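Local structure of chinitase A (Streptomyces coelicolor, 3EBV) at residues 238-250 against 257-269. The protein probably hydrolyses internal glycosidic bonds of chitin, this chain being the family 18 glycoside hydrolase domain of a longer secreted enzyme. Residues are numbered along the deposited sequence; the frame is centred on the assembly and turned at random.
Sequences SVVNAALDCLTKA and KPSKTYPDLRGAM
Leu247 O, near the C-terminal end of helix 237-249, takes a hydrogen bond from Tyr262 N at 2.8 Å, a somewhat bent bond (N-H...O angle 147°) whose donor is tilted 17° from the carbonyl plane of Leu247. The same oxygen receives a CA-H...O contact from Thr261 and lies at the edge of the Tyr262 ring, close to its plane. One residue on, Thr248 presses CG2 against Tyr262 O, and Thr248 CG2 also meets Leu265 CB at 3.6 Å. Its chi1 of 61° turns CG2 anti to the carbonyl carbon while OG1 swings back along the helix to Leu244 O (2.8 Å), reaching it from above the carbonyl plane, on the face opposite Thr248 N. Without CG2 and OG1, an alanine here would probably open a gap beside Leu265 CB and leave Leu244 O with a single backbone donor within the helix. Deeper in, Leu265 CD2 touches both Leu244 CD2 (3.7 Å) and Leu247 CD1 (3.9 Å), crossing Leu244 at about a right angle. This packing belongs to the last beta-alpha-beta crossover of the TIM barrel: helix 237-249 follows strand 219-224, and the return loop leads into strand 267-271, which closes the barrel against strand 6-12. On another flank of the helix, the buried Pro258 sets CD against Cys246 SG at 3.4 Å and CG against Leu247 CD2. A water bridges Cys246 O, Lys257 NZ and Lys260 O; Lys257, bent at chi2 and chi4, also curls NZ back to Pro258 O (2.8 Å). The Cys246-Cys253 disulfide ties the helix to the connecting loop, and Leu210 of helix 199-210 packs on both Leu247 and Tyr262.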
loop_
_atom_site.group_PDB
_atom_site.type_symbol
_atom_site.label_atom_id
_atom_site.label_comp_id
_atom_site.label_asym_id
_atom_site.label_seq_id
_atom_site.Cartn_x
_atom_site.Cartn_y
_atom_site.Cartn_z
ATOM N N SER A 238 10.253 -4.976 15.860
ATOM C CA SER A 238 11.728 -5.034 15.836
ATOM C C SER A 238 12.219 -5.736 14.573
ATOM O O SER A 238 13.279 -5.387 14.062
ATOM C CB SER A 238 12.255 -5.771 17.080
ATOM O OG SER A 238 11.778 -7.101 17.138
ATOM N N VAL A 239 11.455 -6.711 14.054
ATOM C CA VAL A 239 11.837 -7.409 12.810
ATOM C C VAL A 239 11.699 -6.474 11.590
ATOM O O VAL A 239 12.563 -6.455 10.692
ATOM C CB VAL A 239 11.042 -8.729 12.599
ATOM C CG1 VAL A 239 11.313 -9.333 11.201
ATOM C CG2 VAL A 239 11.370 -9.753 13.731
ATOM N N VAL A 240 10.596 -5.726 11.522
ATOM C CA VAL A 240 10.452 -4.750 10.453
ATOM C C VAL A 240 11.631 -3.756 10.515
ATOM O O VAL A 240 12.239 -3.420 9.477
ATOM C CB VAL A 240 9.124 -3.923 10.557
ATOM C CG1 VAL A 240 9.029 -2.941 9.388
ATOM C CG2 VAL A 240 7.911 -4.884 10.605
ATOM N N ASN A 241 11.924 -3.249 11.711
ATOM C CA ASN A 241 13.007 -2.243 11.873
ATOM C C ASN A 241 14.357 -2.841 11.502
ATOM O O ASN A 241 15.159 -2.155 10.887
ATOM C CB ASN A 241 13.009 -1.693 13.309
ATOM C CG ASN A 241 11.725 -0.952 13.622
ATOM O OD1 ASN A 241 11.014 -0.509 12.710
ATOM N ND2 ASN A 241 11.440 -0.764 14.922
ATOM N N ALA A 242 14.576 -4.116 11.844
ATOM C CA ALA A 242 15.812 -4.774 11.410
ATOM C C ALA A 242 15.910 -4.856 9.890
ATOM O O ALA A 242 16.989 -4.616 9.298
ATOM C CB ALA A 242 15.929 -6.134 12.026
ATOM N N ALA A 243 14.816 -5.218 9.227
ATOM C CA ALA A 243 14.857 -5.295 7.774
ATOM C C ALA A 243 15.150 -3.912 7.157
ATOM O O ALA A 243 15.868 -3.790 6.164
ATOM C CB ALA A 243 13.498 -5.851 7.243
ATOM N N LEU A 244 14.506 -2.883 7.711
ATOM C CA LEU A 244 14.768 -1.510 7.246
ATOM C C LEU A 244 16.255 -1.163 7.416
ATOM O O LEU A 244 16.835 -0.605 6.493
ATOM C CB LEU A 244 13.890 -0.513 8.020
ATOM C CG LEU A 244 12.382 -0.617 7.707
ATOM C CD1 LEU A 244 11.686 0.249 8.787
ATOM C CD2 LEU A 244 12.075 -0.119 6.303
ATOM N N ASP A 245 16.801 -1.499 8.587
ATOM C CA ASP A 245 18.248 -1.267 8.857
ATOM C C ASP A 245 19.082 -2.034 7.847
ATOM O O ASP A 245 20.104 -1.531 7.352
ATOM C CB ASP A 245 18.603 -1.722 10.258
ATOM C CG ASP A 245 18.035 -0.806 11.333
ATOM O OD1 ASP A 245 17.515 0.285 10.980
ATOM O OD2 ASP A 245 18.156 -1.227 12.497
ATOM N N CYS A 246 18.719 -3.284 7.605
ATOM C CA CYS A 246 19.552 -4.111 6.735
ATOM C C CYS A 246 19.635 -3.515 5.334
ATOM O O CYS A 246 20.735 -3.357 4.726
ATOM C CB CYS A 246 18.988 -5.534 6.746
ATOM S SG CYS A 246 19.823 -6.694 5.607
ATOM N N LEU A 247 18.482 -3.122 4.800
ATOM C CA LEU A 247 18.428 -2.583 3.436
ATOM C C LEU A 247 19.058 -1.191 3.369
ATOM O O LEU A 247 19.725 -0.894 2.384
ATOM C CB LEU A 247 16.960 -2.491 2.972
ATOM C CG LEU A 247 16.348 -3.889 2.720
ATOM C CD1 LEU A 247 14.773 -3.787 2.660
ATOM C CD2 LEU A 247 16.851 -4.513 1.439
ATOM N N THR A 248 18.826 -0.346 4.383
ATOM C CA THR A 248 19.268 1.072 4.274
ATOM C C THR A 248 20.720 1.302 4.703
ATOM O O THR A 248 21.351 2.230 4.193
ATOM C CB THR A 248 18.362 2.026 5.099
ATOM O OG1 THR A 248 18.394 1.688 6.483
ATOM C CG2 THR A 248 16.899 1.990 4.555
ATOM N N LYS A 249 21.196 0.498 5.650
ATOM C CA LYS A 249 22.504 0.815 6.239
ATOM C C LYS A 249 23.359 -0.393 6.573
ATOM O O LYS A 249 24.418 -0.246 7.222
ATOM C CB LYS A 249 22.335 1.751 7.444
ATOM C CG LYS A 249 21.568 1.152 8.620
ATOM C CD LYS A 249 21.308 2.252 9.689
ATOM C CE LYS A 249 20.456 1.760 10.836
ATOM N NZ LYS A 249 20.408 2.698 12.039
ATOM N N ALA A 250 22.957 -1.565 6.082
ATOM C CA ALA A 250 23.752 -2.785 6.246
ATOM C C ALA A 250 23.965 -3.158 7.703
ATOM O O ALA A 250 25.035 -3.638 8.115
ATOM C CB ALA A 250 25.110 -2.701 5.482
ATOM N N LYS A 257 22.149 -11.094 2.975
ATOM C CA LYS A 257 22.834 -9.794 2.923
ATOM C C LYS A 257 22.701 -9.173 1.541
ATOM O O LYS A 257 23.225 -9.686 0.556
ATOM C CB LYS A 257 24.326 -9.991 3.266
ATOM C CG LYS A 257 25.146 -8.662 3.141
ATOM C CD LYS A 257 24.721 -7.679 4.219
ATOM C CE LYS A 257 25.448 -6.308 4.118
ATOM N NZ LYS A 257 24.959 -5.529 2.916
ATOM N N PRO A 258 21.930 -8.054 1.452
ATOM C CA PRO A 258 21.889 -7.394 0.156
ATOM C C PRO A 258 23.283 -6.980 -0.316
ATOM O O PRO A 258 24.157 -6.669 0.502
ATOM C CB PRO A 258 21.022 -6.149 0.423
ATOM C CG PRO A 258 20.216 -6.454 1.681
ATOM C CD PRO A 258 21.127 -7.378 2.498
ATOM N N SER A 259 23.492 -6.925 -1.625
ATOM C CA SER A 259 24.799 -6.510 -2.113
ATOM C C SER A 259 25.084 -5.051 -1.873
ATOM O O SER A 259 26.241 -4.655 -1.756
ATOM C CB SER A 259 24.953 -6.809 -3.593
ATOM O OG SER A 259 24.848 -8.205 -3.822
ATOM N N LYS A 260 24.022 -4.241 -1.834
ATOM C CA LYS A 260 24.149 -2.792 -1.697
ATOM C C LYS A 260 23.361 -2.263 -0.504
ATOM O O LYS A 260 22.639 -3.035 0.165
ATOM C CB LYS A 260 23.646 -2.094 -2.980
ATOM C CG LYS A 260 24.533 -2.324 -4.201
ATOM C CD LYS A 260 23.889 -1.703 -5.452
ATOM C CE LYS A 260 24.453 -2.354 -6.688
ATOM N NZ LYS A 260 25.786 -1.790 -6.977
ATOM N N THR A 261 23.547 -0.976 -0.198
ATOM C CA THR A 261 22.663 -0.260 0.727
ATOM C C THR A 261 21.792 0.663 -0.102
ATOM O O THR A 261 22.171 1.065 -1.202
ATOM C CB THR A 261 23.399 0.596 1.768
ATOM O OG1 THR A 261 24.272 1.514 1.091
ATOM C CG2 THR A 261 24.224 -0.272 2.742
ATOM N N TYR A 262 20.592 0.927 0.423
ATOM C CA TYR A 262 19.558 1.703 -0.257
ATOM C C TYR A 262 18.992 2.701 0.749
ATOM O O TYR A 262 17.878 2.535 1.265
ATOM C CB TYR A 262 18.454 0.746 -0.728
ATOM C CG TYR A 262 18.939 -0.299 -1.674
ATOM C CD1 TYR A 262 19.042 -0.033 -3.050
ATOM C CD2 TYR A 262 19.316 -1.560 -1.194
ATOM C CE1 TYR A 262 19.475 -0.997 -3.918
ATOM C CE2 TYR A 262 19.767 -2.521 -2.068
ATOM C CZ TYR A 262 19.839 -2.247 -3.423
ATOM O OH TYR A 262 20.280 -3.208 -4.317
ATOM N N PRO A 263 19.761 3.757 1.095
ATOM C CA PRO A 263 19.346 4.667 2.164
ATOM C C PRO A 263 18.024 5.389 1.906
ATOM O O PRO A 263 17.370 5.790 2.891
ATOM C CB PRO A 263 20.496 5.688 2.274
ATOM C CG PRO A 263 21.502 5.275 1.294
ATOM C CD PRO A 263 21.144 4.003 0.614
ATOM N N ASP A 264 17.634 5.542 0.638
ATOM C CA ASP A 264 16.359 6.246 0.320
ATOM C C ASP A 264 15.148 5.318 0.267
ATOM O O ASP A 264 14.088 5.709 -0.228
ATOM C CB ASP A 264 16.461 7.043 -0.983
ATOM C CG ASP A 264 17.399 8.231 -0.862
ATOM O OD1 ASP A 264 17.703 8.667 0.279
ATOM O OD2 ASP A 264 17.844 8.709 -1.925
ATOM N N LEU A 265 15.303 4.105 0.787
ATOM C CA LEU A 265 14.154 3.160 0.894
ATOM C C LEU A 265 12.953 3.911 1.471
ATOM O O LEU A 265 13.090 4.610 2.495
ATOM C CB LEU A 265 14.529 1.991 1.819
ATOM C CG LEU A 265 13.519 0.865 1.776
ATOM C CD1 LEU A 265 13.618 0.070 0.479
ATOM C CD2 LEU A 265 13.743 -0.040 2.964
ATOM N N ARG A 266 11.777 3.748 0.851
ATOM C CA ARG A 266 10.658 4.626 1.265
ATOM C C ARG A 266 10.274 4.438 2.731
ATOM O O ARG A 266 10.127 5.394 3.488
ATOM C CB ARG A 266 9.424 4.390 0.390
ATOM C CG ARG A 266 8.207 5.267 0.794
ATOM C CD ARG A 266 8.469 6.730 0.557
ATOM N NE ARG A 266 8.465 6.937 -0.875
ATOM C CZ ARG A 266 8.220 8.098 -1.460
ATOM N NH1 ARG A 266 8.016 9.185 -0.729
ATOM N NH2 ARG A 266 8.227 8.156 -2.788
ATOM N N GLY A 267 10.048 3.187 3.139
ATOM C CA GLY A 267 9.537 2.932 4.487
ATOM C C GLY A 267 8.735 1.658 4.566
ATOM O O GLY A 267 9.132 0.613 4.023
ATOM N N ALA A 268 7.573 1.769 5.225
ATOM C CA ALA A 268 6.794 0.580 5.570
ATOM C C ALA A 268 5.329 0.857 5.395
ATOM O O ALA A 268 4.911 2.000 5.188
ATOM C CB ALA A 268 7.101 0.105 7.022
HETATM N N MSE A 269 4.557 -0.224 5.457
HETATM C CA MSE A 269 3.093 -0.132 5.273
HETATM C C MSE A 269 2.464 -1.151 6.216
HETATM O O MSE A 269 3.069 -2.190 6.523
HETATM C CB MSE A 269 2.726 -0.477 3.819
HETATM C CG MSE A 269 1.207 -0.584 3.568
HETATM SE SE MSE A 269 0.522 -2.426 3.967
HETATM C CE MSE A 269 0.694 -3.224 2.186
HETATM O O HOH W 1 22.642 -3.880 2.867
#